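Local coordinates for protein lipase (Streptomyces rimosus, PDB 5MAL) that hydrolyses triacylglycerols and other esters, as a secreted SGNH-family lipase with a preference for medium-length acyl chains, at residues P142-L147 with I163-D168. Sequence-based numbering, arbitrary orientation.
Sequences PRFYKL and INAAAD
The carboxamide of Asn164 grips Tyr145 through both of its backbone polar atoms. Asn164 OD1 accepts from Tyr145 N at 2.9 Å, with the donor in the carbonyl plane on a lone pair, while Asn164 ND2 donates to Tyr145 O at 2.8 Å in a nearly straight bond (162°), the acceptor lying close to the amide plane. Two bonds to one residue fix the rotation of the amide. An alanine here would probably strand the buried N-H and C=O of Tyr145 without mates and let the loop shift on the helix. Leu147 meets the amide from the opposite direction, its CG 3.7 Å from Asn164 ND2.

One turn further along the helix, Arg143 bends at chi3 (-58°) and carries NH1 to Asp168 OD1 in a salt bridge of 3.1 Å. The carboxylate oxygen lies in the guanidinium plane, but the two planes stand 82° apart, which rules out a side-by-side, two-pronged pairing. The methyl of Ala167 packs 3.8 Å from Arg143 CA. Ile163 crosses Phe144 at about a right angle, pressing CG2 to 3.3 Å from CD2 of the ring; a water accepts from Phe144 N and gives a weak bond to Ile163 O.

Phe144, whose ring also meets Tyr215, lies about 9 Å from the nucleophile Ser10 between side chains. The contact thus pins the loop after strand 135-139 onto helix 159-180, within the beta-alpha-beta crossover to strand 184-186 of the three-layered alpha/beta/alpha SGNH hydrolase fold.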
ATOM      1  N   PRO A 142       0.618  -5.843   3.114  1.00 11.26           N
ATOM      2  CA  PRO A 142       0.537  -7.213   3.614  1.00 11.34           C
ATOM      3  C   PRO A 142       1.936  -7.773   3.790  1.00  9.02           C
ATOM      4  O   PRO A 142       2.828  -7.369   3.042  1.00 11.56           O
ATOM      5  CB  PRO A 142      -0.222  -7.944   2.498  1.00  9.73           C
ATOM      6  CG  PRO A 142       0.212  -7.226   1.244  1.00  8.87           C
ATOM      7  CD  PRO A 142       0.381  -5.759   1.661  1.00  9.96           C
ATOM      8  N   ARG A 143       2.138  -8.638   4.774  1.00 10.99           N
ATOM      9  CA  ARG A 143       3.306  -9.503   4.749  1.00  8.20           C
ATOM     10  C   ARG A 143       3.240 -10.258   3.434  1.00  9.93           C
ATOM     11  O   ARG A 143       2.174 -10.762   3.062  1.00 13.47           O
ATOM     12  CB  ARG A 143       3.324 -10.466   5.943  1.00 10.70           C
ATOM     13  CG  ARG A 143       3.888  -9.877   7.219  1.00 13.67           C
ATOM     14  CD  ARG A 143       3.945 -10.939   8.298  1.00 18.94           C
ATOM     15  NE  ARG A 143       2.615 -11.474   8.536  1.00 17.19           N
ATOM     16  CZ  ARG A 143       1.819 -11.086   9.522  1.00 19.68           C
ATOM     17  NH1 ARG A 143       2.238 -10.169  10.389  1.00 20.25           N
ATOM     18  NH2 ARG A 143       0.614 -11.631   9.651  1.00 23.72           N
ATOM     19  N   PHE A 144       4.355 -10.328   2.719  1.00  6.84           N
ATOM     20  CA  PHE A 144       4.340 -10.896   1.380  1.00 11.34           C
ATOM     21  C   PHE A 144       4.286 -12.424   1.363  1.00 10.46           C
ATOM     22  O   PHE A 144       3.817 -13.012   0.391  1.00  8.70           O
ATOM     23  CB  PHE A 144       5.566 -10.452   0.587  1.00 11.75           C
ATOM     24  CG  PHE A 144       5.512  -9.027   0.092  1.00 16.51           C
ATOM     25  CD1 PHE A 144       4.334  -8.306   0.089  1.00 15.64           C
ATOM     26  CD2 PHE A 144       6.660  -8.423  -0.405  1.00 21.44           C
ATOM     27  CE1 PHE A 144       4.296  -7.002  -0.373  1.00 16.50           C
ATOM     28  CE2 PHE A 144       6.639  -7.111  -0.865  1.00 21.00           C
ATOM     29  CZ  PHE A 144       5.450  -6.399  -0.846  1.00 23.32           C
ATOM     30  N   TYR A 145       4.796 -13.063   2.416  1.00 10.13           N
ATOM     31  CA  TYR A 145       5.023 -14.507   2.389  1.00 11.08           C
ATOM     32  C   TYR A 145       4.399 -15.263   3.544  1.00 10.03           C
ATOM     33  O   TYR A 145       4.368 -14.776   4.680  1.00 14.38           O
ATOM     34  CB  TYR A 145       6.533 -14.792   2.379  1.00  9.19           C
ATOM     35  CG  TYR A 145       7.172 -14.387   1.095  1.00  8.39           C
ATOM     36  CD1 TYR A 145       7.020 -15.171  -0.038  1.00  8.33           C
ATOM     37  CD2 TYR A 145       7.914 -13.210   0.995  1.00 10.20           C
ATOM     38  CE1 TYR A 145       7.580 -14.809  -1.235  1.00  7.33           C
ATOM     39  CE2 TYR A 145       8.488 -12.840  -0.210  1.00  9.92           C
ATOM     40  CZ  TYR A 145       8.314 -13.647  -1.322  1.00 13.30           C
ATOM     41  OH  TYR A 145       8.863 -13.324  -2.546  1.00 14.39           O
ATOM     42  N   LYS A 146       3.922 -16.465   3.244  1.00 10.56           N
ATOM     43  CA  LYS A 146       3.618 -17.442   4.277  1.00 12.67           C
ATOM     44  C   LYS A 146       4.891 -18.228   4.513  1.00 16.96           C
ATOM     45  O   LYS A 146       5.480 -18.752   3.563  1.00 17.26           O
ATOM     46  CB  LYS A 146       2.497 -18.390   3.859  1.00 12.55           C
ATOM     47  CG  LYS A 146       2.361 -19.580   4.803  1.00 18.55           C
ATOM     48  CD  LYS A 146       1.513 -20.681   4.182  1.00 25.23           C
ATOM     49  CE  LYS A 146       0.901 -21.601   5.243  1.00 32.50           C
ATOM     50  NZ  LYS A 146       1.668 -21.566   6.526  1.00 38.19           N
ATOM     51  N   LEU A 147       5.331 -18.302   5.764  1.00 15.94           N
ATOM     52  CA  LEU A 147       6.546 -19.032   6.085  1.00 17.26           C
ATOM     53  C   LEU A 147       6.245 -20.462   6.539  1.00 21.94           C
ATOM     54  O   LEU A 147       5.151 -20.743   7.025  1.00 19.93           O
ATOM     55  CB  LEU A 147       7.327 -18.297   7.172  1.00 20.10           C
ATOM     56  CG  LEU A 147       7.704 -16.845   6.877  1.00 19.17           C
ATOM     57  CD1 LEU A 147       8.593 -16.307   7.984  1.00 22.76           C
ATOM     58  CD2 LEU A 147       8.402 -16.728   5.526  1.00 17.61           C
ATOM     59  N   ILE A 163      11.733  -9.910   4.305  1.00  9.93           N
ATOM     60  CA  ILE A 163      10.719  -9.081   3.654  1.00 11.98           C
ATOM     61  C   ILE A 163       9.460  -8.979   4.500  1.00  9.48           C
ATOM     62  O   ILE A 163       8.862  -7.914   4.606  1.00  8.54           O
ATOM     63  CB  ILE A 163      10.363  -9.650   2.281  1.00 13.04           C
ATOM     64  CG1 ILE A 163      11.451  -9.313   1.289  1.00 19.15           C
ATOM     65  CG2 ILE A 163       9.084  -9.080   1.750  1.00 20.90           C
ATOM     66  CD1 ILE A 163      11.676 -10.399   0.321  1.00 21.78           C
ATOM     67  N   ASN A 164       9.043 -10.090   5.098  1.00  8.50           N
ATOM     68  CA  ASN A 164       7.913 -10.059   6.019  1.00  8.59           C
ATOM     69  C   ASN A 164       8.174  -9.101   7.175  1.00 11.26           C
ATOM     70  O   ASN A 164       7.299  -8.353   7.585  1.00 10.61           O
ATOM     71  CB  ASN A 164       7.624 -11.448   6.576  1.00  7.91           C
ATOM     72  CG  ASN A 164       6.767 -12.285   5.649  1.00  8.73           C
ATOM     73  OD1 ASN A 164       6.454 -11.880   4.542  1.00  9.24           O
ATOM     74  ND2 ASN A 164       6.389 -13.454   6.111  1.00 10.35           N
ATOM     75  N   ALA A 165       9.390  -9.158   7.709  1.00 10.65           N
ATOM     76  CA  ALA A 165       9.769  -8.318   8.835  1.00 10.41           C
ATOM     77  C   ALA A 165       9.707  -6.843   8.463  1.00 11.13           C
ATOM     78  O   ALA A 165       9.297  -6.016   9.275  1.00 11.58           O
ATOM     79  CB  ALA A 165      11.169  -8.696   9.333  1.00 10.96           C
ATOM     80  N   ALA A 166      10.132  -6.527   7.241  1.00 11.12           N
ATOM     81  CA  ALA A 166      10.025  -5.179   6.699  1.00 12.81           C
ATOM     82  C   ALA A 166       8.570  -4.745   6.684  1.00 11.63           C
ATOM     83  O   ALA A 166       8.247  -3.635   7.068  1.00 10.33           O
ATOM     84  CB  ALA A 166      10.613  -5.112   5.298  1.00 13.66           C
ATOM     85  N   ALA A 167       7.691  -5.628   6.224  1.00  9.55           N
ATOM     86  CA  ALA A 167       6.259  -5.344   6.253  1.00 12.72           C
ATOM     87  C   ALA A 167       5.796  -5.119   7.683  1.00 12.71           C
ATOM     88  O   ALA A 167       5.094  -4.148   7.972  1.00 12.52           O
ATOM     89  CB  ALA A 167       5.480  -6.482   5.628  1.00  9.42           C
ATOM     90  N   ASP A 168       6.189  -6.025   8.578  1.00 12.29           N
ATOM     91  CA  ASP A 168       5.834  -5.890   9.982  1.00 12.54           C
ATOM     92  C   ASP A 168       6.304  -4.541  10.512  1.00 12.25           C
ATOM     93  O   ASP A 168       5.547  -3.826  11.177  1.00 11.79           O
ATOM     94  CB  ASP A 168       6.433  -7.028  10.813  1.00 14.27           C
ATOM     95  CG  ASP A 168       5.719  -8.348  10.600  1.00 14.08           C
ATOM     96  OD1 ASP A 168       4.688  -8.356   9.903  1.00 13.35           O
ATOM     97  OD2 ASP A 168       6.185  -9.373  11.150  1.00 16.96           O
TER
HETATM   98  O   HOH W   1       6.417  -8.369   3.122  1.00 17.76           O